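Local atomic coordinates of porin (Pseudomonas aeruginosa, PDB entry 3T24), a protein that forms a beta-barrel channel of the OprD porin family in the bacterial outer membrane and probably passes small carboxylate-bearing substrates. Residues A[356-361]-A[372-377]; A[315-320]-A[329-334]; A[22-27]-A[387-392]. One frame throughout, in Å; residues are numbered along the deposited sequence.

How the interactions relate
From the N terminus, the chain first lays down 22-27, whose partner 387-392 comes after 359 intervening residues; interaction 3 therefore joins the first long strand to the last and closes the barrel. Interactions 1 and 2 are both nested inside that loop. Interaction 2 (315-320 with 329-334) closes a short hairpin, and interaction 1 (356-361 with 372-377) closes the next but one; the two follow in series without crossing. Strands 328-341 and 348-361 are neighbours, so interactions 1 and 2 touch through backbone bonds such as D357 N to M331 O. Interactions 1 and 3 touch likewise through R375 N and R391 O, whereas 2 and 3 stay about 9 Å apart at their nearest atoms.

Interaction 1 of 3, residues A[356-361]-A[372-377]; sequences MDIAYV and VKWRNA
W374 N donates to I358 O over 2.8 Å at an N-H...O angle of 170°, and the return bond from I358 N to W374 O makes this a hydrogen-bonded antiparallel pair. Two more such pairs, M356 with N376 and Y360 with V372, complete the ladder of a beta hairpin in the wall of the OprD-family barrel; the strand axes run 4.7 Å apart. Strict alternation sorts the side chains onto two faces.

M356, I358, Y360, V372, W374 and N376 share one of them. The W374 side chain has CG anti to the backbone N (chi1 174°), and M356 CE meets its six-membered ring obliquely, 3.7 Å from W374 CH2. M356 bends at chi2 and chi3, which brings SD above that ring, 5.0 Å from its centroid, a distant Met-aromatic contact. I358 CD1 adds a looser touch on W374 CE3. The indole NE1 and the N376 amide ND2 share one acceptor, N390 OD1, which ties this face to strand 386-399.

The other face carries charge. D357 CG stands beside its own backbone N, anti to the carbonyl carbon (chi1 -68°), and the carboxylate thereby reaches R375. The evidence separates this salt bridge from a hydrogen bond: OD2 sits above the centre of the R375 guanidinium, 3.1 Å from CZ, with the two planes well turned against each other, and no N-H points at it. The R375 N-H groups thus remain usable in their own plane; NH2 forms a salt bridge with O3 of the sulfate, probably a crystallisation ion, that R315 and R333 hold in interaction 2. K373 runs extended past A359, its CG 3.7 Å from A359 CB, until NZ stops 4.3 Å from D357 OD2.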
# COMPACT_ATOMS: atom_id res chain seq x y z
N MET A 356 -10.27 -14.10 -0.28
CA MET A 356 -9.69 -15.28 -0.90
C MET A 356 -8.91 -14.85 -2.17
O MET A 356 -9.48 -14.28 -3.10
CB MET A 356 -10.81 -16.28 -1.21
CG MET A 356 -10.36 -17.70 -1.52
SD MET A 356 -10.21 -18.06 -3.29
CE MET A 356 -11.93 -18.12 -3.78
N ASP A 357 -7.60 -15.09 -2.19
CA ASP A 357 -6.77 -14.76 -3.36
C ASP A 357 -6.20 -15.99 -4.02
O ASP A 357 -5.65 -16.86 -3.36
CB ASP A 357 -5.63 -13.83 -2.97
CG ASP A 357 -6.11 -12.45 -2.57
OD1 ASP A 357 -7.33 -12.29 -2.37
OD2 ASP A 357 -5.27 -11.53 -2.45
N ILE A 358 -6.35 -16.06 -5.34
CA ILE A 358 -5.69 -17.10 -6.12
C ILE A 358 -4.87 -16.45 -7.22
O ILE A 358 -5.38 -15.65 -7.99
CB ILE A 358 -6.70 -18.09 -6.71
CG1 ILE A 358 -7.53 -18.72 -5.59
CG2 ILE A 358 -5.98 -19.17 -7.49
CD1 ILE A 358 -8.45 -19.87 -6.03
N ALA A 359 -3.59 -16.80 -7.28
CA ALA A 359 -2.67 -16.17 -8.22
C ALA A 359 -1.80 -17.20 -8.94
O ALA A 359 -1.26 -18.11 -8.32
CB ALA A 359 -1.80 -15.15 -7.52
N TYR A 360 -1.67 -17.03 -10.25
CA TYR A 360 -0.83 -17.90 -11.06
C TYR A 360 0.12 -17.09 -11.95
O TYR A 360 -0.27 -16.08 -12.56
CB TYR A 360 -1.68 -18.85 -11.91
CG TYR A 360 -0.86 -19.87 -12.67
CD1 TYR A 360 -0.23 -20.91 -12.00
CD2 TYR A 360 -0.70 -19.78 -14.05
CE1 TYR A 360 0.53 -21.84 -12.68
CE2 TYR A 360 0.06 -20.71 -14.74
CZ TYR A 360 0.67 -21.75 -14.05
OH TYR A 360 1.43 -22.68 -14.72
N VAL A 361 1.36 -17.54 -12.01
CA VAL A 361 2.36 -16.97 -12.91
C VAL A 361 2.90 -18.06 -13.80
O VAL A 361 3.43 -19.06 -13.31
CB VAL A 361 3.50 -16.32 -12.12
CG1 VAL A 361 4.59 -15.83 -13.08
CG2 VAL A 361 2.98 -15.17 -11.29
N VAL A 372 -1.65 -13.71 -13.59
CA VAL A 372 -3.10 -13.58 -13.44
C VAL A 372 -3.48 -13.73 -11.97
O VAL A 372 -3.04 -14.68 -11.30
CB VAL A 372 -3.84 -14.62 -14.29
CG1 VAL A 372 -3.31 -16.01 -14.00
CG2 VAL A 372 -5.33 -14.56 -14.06
N LYS A 373 -4.26 -12.80 -11.45
CA LYS A 373 -4.60 -12.84 -10.03
C LYS A 373 -6.06 -12.53 -9.79
O LYS A 373 -6.58 -11.52 -10.27
CB LYS A 373 -3.71 -11.88 -9.22
CG LYS A 373 -3.84 -12.06 -7.71
CD LYS A 373 -2.69 -11.36 -6.95
CE LYS A 373 -2.75 -11.65 -5.44
NZ LYS A 373 -1.62 -11.06 -4.66
N TRP A 374 -6.72 -13.44 -9.07
CA TRP A 374 -8.12 -13.28 -8.68
C TRP A 374 -8.21 -12.95 -7.19
O TRP A 374 -7.68 -13.69 -6.34
CB TRP A 374 -8.90 -14.57 -8.99
CG TRP A 374 -10.32 -14.55 -8.48
CD1 TRP A 374 -11.12 -13.46 -8.30
CD2 TRP A 374 -11.11 -15.68 -8.07
NE1 TRP A 374 -12.35 -13.83 -7.82
CE2 TRP A 374 -12.37 -15.19 -7.67
CE3 TRP A 374 -10.87 -17.06 -8.02
CZ2 TRP A 374 -13.38 -16.03 -7.22
CZ3 TRP A 374 -11.88 -17.89 -7.58
CH2 TRP A 374 -13.12 -17.38 -7.18
N ARG A 375 -8.86 -11.84 -6.87
CA ARG A 375 -9.05 -11.40 -5.49
C ARG A 375 -10.54 -11.32 -5.16
O ARG A 375 -11.28 -10.52 -5.74
CB ARG A 375 -8.37 -10.05 -5.25
CG ARG A 375 -6.84 -10.11 -5.33
CD ARG A 375 -6.20 -8.73 -5.20
NE ARG A 375 -4.89 -8.83 -4.56
CZ ARG A 375 -4.68 -8.62 -3.26
NH1 ARG A 375 -5.69 -8.28 -2.47
NH2 ARG A 375 -3.46 -8.74 -2.75
N ASN A 376 -10.96 -12.15 -4.23
CA ASN A 376 -12.36 -12.23 -3.85
C ASN A 376 -12.64 -11.77 -2.42
O ASN A 376 -11.96 -12.19 -1.48
CB ASN A 376 -12.86 -13.66 -4.01
CG ASN A 376 -14.19 -13.86 -3.36
OD1 ASN A 376 -14.28 -14.31 -2.22
ND2 ASN A 376 -15.25 -13.48 -4.07
N ALA A 377 -13.66 -10.93 -2.24
CA ALA A 377 -13.92 -10.40 -0.90
C ALA A 377 -15.39 -10.31 -0.53
O ALA A 377 -16.23 -9.96 -1.37
CB ALA A 377 -13.24 -9.03 -0.73

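Interaction 2 of 3, residues A[315-320]-A[329-334]. With SO4 (sulfate ion), chain I.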
# COMPACT_ATOMS: atom_id res chain seq x y z
N ARG A 315 -4.99 -15.53 8.98
CA ARG A 315 -4.62 -15.67 7.58
C ARG A 315 -3.90 -16.98 7.30
O ARG A 315 -3.08 -17.43 8.10
CB ARG A 315 -3.76 -14.49 7.14
CG ARG A 315 -3.10 -14.67 5.77
CD ARG A 315 -2.34 -13.40 5.35
NE ARG A 315 -1.57 -13.58 4.12
CZ ARG A 315 -1.21 -12.59 3.30
NH1 ARG A 315 -1.53 -11.33 3.57
NH2 ARG A 315 -0.50 -12.87 2.20
N TYR A 316 -4.24 -17.60 6.18
CA TYR A 316 -3.53 -18.79 5.74
C TYR A 316 -2.98 -18.62 4.33
O TYR A 316 -3.69 -18.17 3.43
CB TYR A 316 -4.45 -20.01 5.79
CG TYR A 316 -3.83 -21.24 5.16
CD1 TYR A 316 -4.42 -21.87 4.08
CD2 TYR A 316 -2.63 -21.76 5.65
CE1 TYR A 316 -3.85 -23.00 3.51
CE2 TYR A 316 -2.05 -22.88 5.08
CZ TYR A 316 -2.67 -23.49 4.01
OH TYR A 316 -2.10 -24.61 3.44
N ASP A 317 -1.72 -18.99 4.15
CA ASP A 317 -1.10 -18.98 2.83
C ASP A 317 -0.59 -20.36 2.48
O ASP A 317 0.01 -21.04 3.32
CB ASP A 317 0.10 -18.02 2.80
CG ASP A 317 -0.31 -16.59 2.99
OD1 ASP A 317 -0.47 -15.89 1.96
OD2 ASP A 317 -0.46 -16.16 4.16
N TYR A 318 -0.82 -20.78 1.24
CA TYR A 318 -0.10 -21.93 0.71
C TYR A 318 0.50 -21.64 -0.65
O TYR A 318 -0.14 -21.03 -1.51
CB TYR A 318 -0.95 -23.19 0.66
CG TYR A 318 -0.14 -24.40 0.25
CD1 TYR A 318 0.92 -24.85 1.03
CD2 TYR A 318 -0.42 -25.10 -0.92
CE1 TYR A 318 1.67 -25.95 0.68
CE2 TYR A 318 0.33 -26.21 -1.29
CZ TYR A 318 1.37 -26.63 -0.49
OH TYR A 318 2.13 -27.73 -0.85
N ASN A 319 1.74 -22.10 -0.84
CA ASN A 319 2.44 -21.99 -2.11
C ASN A 319 2.53 -23.37 -2.77
O ASN A 319 3.26 -24.25 -2.31
CB ASN A 319 3.83 -21.39 -1.86
CG ASN A 319 4.73 -21.45 -3.09
OD1 ASN A 319 4.49 -22.21 -4.02
ND2 ASN A 319 5.78 -20.65 -3.07
N PHE A 320 1.76 -23.57 -3.84
CA PHE A 320 1.66 -24.88 -4.50
C PHE A 320 2.99 -25.41 -5.05
O PHE A 320 3.05 -26.57 -5.48
CB PHE A 320 0.61 -24.86 -5.62
CG PHE A 320 -0.82 -24.97 -5.13
CD1 PHE A 320 -1.60 -26.06 -5.49
CD2 PHE A 320 -1.38 -23.97 -4.33
CE1 PHE A 320 -2.92 -26.19 -5.06
CE2 PHE A 320 -2.70 -24.09 -3.89
CZ PHE A 320 -3.48 -25.21 -4.26
N THR A 329 -0.27 -19.72 -6.22
CA THR A 329 -0.36 -19.44 -4.79
C THR A 329 -1.80 -19.25 -4.34
O THR A 329 -2.65 -18.76 -5.09
CB THR A 329 0.47 -18.19 -4.39
OG1 THR A 329 0.05 -17.05 -5.15
CG2 THR A 329 1.95 -18.44 -4.61
N PHE A 330 -2.07 -19.65 -3.10
CA PHE A 330 -3.38 -19.47 -2.51
C PHE A 330 -3.22 -18.63 -1.27
O PHE A 330 -2.18 -18.67 -0.61
CB PHE A 330 -3.99 -20.82 -2.12
CG PHE A 330 -5.32 -20.70 -1.41
CD1 PHE A 330 -6.49 -20.48 -2.11
CD2 PHE A 330 -5.39 -20.84 -0.03
CE1 PHE A 330 -7.71 -20.38 -1.46
CE2 PHE A 330 -6.60 -20.74 0.63
CZ PHE A 330 -7.76 -20.51 -0.09
N MET A 331 -4.24 -17.86 -0.96
CA MET A 331 -4.25 -17.11 0.28
C MET A 331 -5.69 -16.91 0.70
O MET A 331 -6.56 -16.70 -0.15
CB MET A 331 -3.53 -15.76 0.13
CG MET A 331 -3.43 -14.96 1.44
SD MET A 331 -4.98 -14.17 1.98
CE MET A 331 -5.05 -12.76 0.88
N THR A 332 -5.96 -17.02 1.99
CA THR A 332 -7.26 -16.63 2.52
C THR A 332 -7.08 -16.00 3.88
O THR A 332 -6.18 -16.36 4.64
CB THR A 332 -8.26 -17.81 2.59
OG1 THR A 332 -9.56 -17.30 2.91
CG2 THR A 332 -7.85 -18.83 3.65
N ARG A 333 -7.93 -15.03 4.19
CA ARG A 333 -7.87 -14.38 5.48
C ARG A 333 -9.25 -13.93 5.95
O ARG A 333 -10.17 -13.70 5.16
CB ARG A 333 -6.93 -13.17 5.44
CG ARG A 333 -7.36 -12.11 4.46
CD ARG A 333 -6.27 -11.09 4.20
NE ARG A 333 -6.60 -10.26 3.04
CZ ARG A 333 -5.71 -9.52 2.40
NH1 ARG A 333 -4.45 -9.51 2.81
NH2 ARG A 333 -6.07 -8.79 1.35
N TYR A 334 -9.36 -13.81 7.27
CA TYR A 334 -10.59 -13.42 7.92
C TYR A 334 -10.27 -12.33 8.92
O TYR A 334 -9.31 -12.44 9.68
CB TYR A 334 -11.19 -14.63 8.61
CG TYR A 334 -12.38 -14.33 9.49
CD1 TYR A 334 -12.25 -14.28 10.88
CD2 TYR A 334 -13.64 -14.09 8.95
CE1 TYR A 334 -13.34 -14.00 11.70
CE2 TYR A 334 -14.74 -13.81 9.76
CZ TYR A 334 -14.58 -13.77 11.13
OH TYR A 334 -15.65 -13.51 11.94
S SO4 I . -1.57 -9.39 -0.14
O1 SO4 I . -2.77 -8.77 0.42
O2 SO4 I . -1.93 -10.63 -0.84
O3 SO4 I . -0.98 -8.47 -1.11
O4 SO4 I . -0.61 -9.70 0.92
O HOH W 1 -3.27 -9.88 5.45
O HOH W 2 -0.36 -16.95 -0.66
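Residues 315-319 and 329-334 run antiparallel at 176°, their axes 4.7 Å apart. Y316 pairs with T332 and Y318 with F330 through two backbone bonds each, while R315, D317 and N319 face R333, M331 and T329 in non-hydrogen-bonded pairs. The Y318 N to F330 O bond is the longest of the four, at 3.1 Å, and its donor stands above the carbonyl plane.

R315 runs extended from CG to NE, which sets its guanidinium beside the D317 carboxylate, two residues on in the same strand. NE reaches OD2 at 2.8 Å and NH2 reaches OD1, each on a syn lone pair and close to the guanidinium plane; this side-on, two-nitrogen grip fixes the rotation of both groups. M331, bent at chi2 and chi3, crosses one face of the R315 guanidinium at about a right angle, with CG 3.5 Å from R315 NE.

In this hairpin of the barrel wall, R315 and R333 bind one sulfate, probably from the crystallisation liquor, which R375 of interaction 1 also reaches. R315 NH1 donates to its O4 at 3.2 Å and R333 NH1 to its O1 at 3.0 Å. The two guanidinium planes stand 77° apart, and a water accepts from both NH1 atoms, 2.9 Å from each. M331 CE lies over the centre of the R333 group, whose NE is held by D355.

On the opposite face Y316 CD1 approaches the edge of the F330 ring. F320, which follows the strand end, receives F330 CB at the edge of its ring, 3.9 Å from F320 CE2. The Y316 hydroxyl is hydrogen-bonded to H270 ND1 on the neighbouring strand.

Interaction 3 of 3, residues A[22-27]-A[387-392]. With SO4 (sulfate ion), chain F.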
# COMPACT_ATOMS: atom_id res chain seq x y z
N PHE A 22 -7.39 -4.89 -15.94
CA PHE A 22 -7.97 -4.79 -14.61
C PHE A 22 -9.46 -4.94 -14.74
O PHE A 22 -10.12 -4.18 -15.46
CB PHE A 22 -7.64 -3.43 -13.95
CG PHE A 22 -8.26 -3.25 -12.58
CD1 PHE A 22 -7.88 -4.05 -11.52
CD2 PHE A 22 -9.21 -2.25 -12.35
CE1 PHE A 22 -8.44 -3.86 -10.26
CE2 PHE A 22 -9.78 -2.07 -11.10
CZ PHE A 22 -9.40 -2.88 -10.06
N TYR A 23 -10.00 -5.95 -14.06
CA TYR A 23 -11.43 -6.13 -14.01
C TYR A 23 -11.94 -6.22 -12.58
O TYR A 23 -11.36 -6.90 -11.74
CB TYR A 23 -11.82 -7.41 -14.76
CG TYR A 23 -13.28 -7.70 -14.64
CD1 TYR A 23 -14.20 -7.01 -15.41
CD2 TYR A 23 -13.75 -8.64 -13.73
CE1 TYR A 23 -15.55 -7.26 -15.31
CE2 TYR A 23 -15.10 -8.89 -13.61
CZ TYR A 23 -16.00 -8.20 -14.40
OH TYR A 23 -17.34 -8.45 -14.29
N PHE A 24 -13.05 -5.55 -12.29
CA PHE A 24 -13.68 -5.78 -11.01
C PHE A 24 -15.20 -5.63 -11.04
O PHE A 24 -15.75 -4.83 -11.80
CB PHE A 24 -13.04 -4.94 -9.89
CG PHE A 24 -13.73 -3.65 -9.62
CD1 PHE A 24 -14.90 -3.62 -8.87
CD2 PHE A 24 -13.23 -2.46 -10.11
CE1 PHE A 24 -15.55 -2.43 -8.61
CE2 PHE A 24 -13.88 -1.26 -9.86
CZ PHE A 24 -15.05 -1.25 -9.11
N ASN A 25 -15.87 -6.45 -10.24
CA ASN A 25 -17.30 -6.29 -10.05
C ASN A 25 -17.62 -6.22 -8.57
O ASN A 25 -16.93 -6.78 -7.73
CB ASN A 25 -18.11 -7.37 -10.77
CG ASN A 25 -17.87 -8.75 -10.21
OD1 ASN A 25 -17.54 -8.92 -9.04
ND2 ASN A 25 -18.04 -9.76 -11.05
N ARG A 26 -18.67 -5.49 -8.25
CA ARG A 26 -19.03 -5.27 -6.86
C ARG A 26 -20.54 -5.41 -6.72
O ARG A 26 -21.30 -4.85 -7.50
CB ARG A 26 -18.55 -3.90 -6.41
CG ARG A 26 -19.03 -3.47 -5.04
CD ARG A 26 -18.48 -2.09 -4.72
NE ARG A 26 -17.02 -2.11 -4.71
CZ ARG A 26 -16.26 -1.03 -4.84
NH1 ARG A 26 -16.81 0.16 -5.02
NH2 ARG A 26 -14.94 -1.15 -4.82
N ASP A 27 -20.96 -6.18 -5.73
CA ASP A 27 -22.38 -6.41 -5.51
C ASP A 27 -22.79 -5.92 -4.10
O ASP A 27 -22.44 -6.53 -3.10
CB ASP A 27 -22.68 -7.89 -5.69
CG ASP A 27 -24.14 -8.22 -5.52
OD1 ASP A 27 -25.01 -7.32 -5.66
OD2 ASP A 27 -24.42 -9.40 -5.25
N TYR A 387 -21.03 -5.23 0.90
CA TYR A 387 -20.85 -5.74 -0.46
C TYR A 387 -19.83 -6.85 -0.63
O TYR A 387 -18.96 -7.03 0.22
CB TYR A 387 -20.57 -4.62 -1.45
CG TYR A 387 -19.41 -3.73 -1.11
CD1 TYR A 387 -19.56 -2.65 -0.24
CD2 TYR A 387 -18.16 -3.94 -1.68
CE1 TYR A 387 -18.51 -1.81 0.05
CE2 TYR A 387 -17.09 -3.10 -1.39
CZ TYR A 387 -17.28 -2.03 -0.53
OH TYR A 387 -16.23 -1.20 -0.23
N ASP A 388 -19.99 -7.58 -1.72
CA ASP A 388 -19.01 -8.53 -2.24
C ASP A 388 -18.29 -7.89 -3.41
O ASP A 388 -18.82 -7.00 -4.08
CB ASP A 388 -19.69 -9.80 -2.75
CG ASP A 388 -20.62 -10.43 -1.71
OD1 ASP A 388 -21.63 -11.05 -2.11
OD2 ASP A 388 -20.33 -10.28 -0.51
N GLU A 389 -17.10 -8.38 -3.70
CA GLU A 389 -16.29 -7.78 -4.74
C GLU A 389 -15.32 -8.81 -5.28
O GLU A 389 -14.73 -9.57 -4.52
CB GLU A 389 -15.55 -6.58 -4.14
CG GLU A 389 -14.56 -5.88 -5.02
CD GLU A 389 -13.84 -4.77 -4.26
OE1 GLU A 389 -14.46 -3.71 -4.04
OE2 GLU A 389 -12.67 -4.97 -3.85
N ASN A 390 -15.19 -8.84 -6.60
CA ASN A 390 -14.18 -9.66 -7.27
C ASN A 390 -13.28 -8.77 -8.12
O ASN A 390 -13.77 -7.92 -8.87
CB ASN A 390 -14.82 -10.72 -8.18
CG ASN A 390 -15.70 -11.69 -7.42
OD1 ASN A 390 -15.22 -12.69 -6.88
ND2 ASN A 390 -16.99 -11.40 -7.37
N ARG A 391 -11.98 -8.96 -7.99
CA ARG A 391 -11.00 -8.34 -8.87
C ARG A 391 -10.25 -9.39 -9.66
O ARG A 391 -9.72 -10.35 -9.08
CB ARG A 391 -9.97 -7.56 -8.09
CG ARG A 391 -10.53 -6.51 -7.21
CD ARG A 391 -9.48 -5.93 -6.33
NE ARG A 391 -10.11 -5.08 -5.34
CZ ARG A 391 -9.81 -3.81 -5.15
NH1 ARG A 391 -8.86 -3.23 -5.89
NH2 ARG A 391 -10.45 -3.12 -4.22
N LEU A 392 -10.17 -9.20 -10.97
CA LEU A 392 -9.23 -9.96 -11.79
C LEU A 392 -8.17 -9.01 -12.35
O LEU A 392 -8.50 -8.01 -13.00
CB LEU A 392 -9.96 -10.68 -12.91
CG LEU A 392 -9.18 -11.82 -13.62
CD1 LEU A 392 -9.14 -13.02 -12.65
CD2 LEU A 392 -9.90 -12.19 -14.93
S SO4 F . -8.67 -0.36 -3.47
O1 SO4 F . -7.90 -0.85 -2.33
O2 SO4 F . -8.12 -0.89 -4.72
O3 SO4 F . -10.06 -0.80 -3.41
O4 SO4 F . -8.60 1.10 -3.46
O HOH W 3 -22.48 -11.03 -4.53
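R26 and Y387 meet through CG and CD of the arginine. R26 CB lies near D388 O; CG comes 3.5 Å from Y387 CD2; CD sits over the face of the phenol ring, 4.0 Å from its centroid and 28° off the normal, a CH-pi contact. The chain then bends at chi3 (-61°), which swings the guanidinium toward E389. NE reaches E389 OE1 at 3.1 Å through the anti lone pair, and NH2 reaches the same oxygen at 2.7 Å from the syn side, 33° out of the carboxylate plane. Both nitrogens thus grip one atom, with OE1 close to the guanidinium plane. F24 CE1 lies above one face of that group, offset toward the rim.

OE2 of E389 takes NE and NH2 of R391, both from the same face of the carboxylate, and also Q300. R391 NH1 donates to O2 of a sulfate at 2.7 Å; the ion, probably from the crystallisation liquor, is also hydrogen-bonded to S130, R131 and R163.

The strands are the first and last long ones of the barrel, and their six backbone bonds form the antiparallel seam that closes it. Across the other face, N390 ND2 donates to N25 OD1 at 3.0 Å, in the amide plane and on a lone pair, although the two amide planes are nearly perpendicular; N390 OD1 accepts from N376 and W374. A water bridges D27 OD2 and D388 OD1, which stand 4.5 Å apart; R29 pairs with D27, whose OD1 also bonds S34, and R380 pairs with D388.

With two arginines on one carboxylate, E389 is probably held as the anion, and its charge should partly offset R26 and R391 while the R391 N-H groups turned away from it are presented to the sulfate.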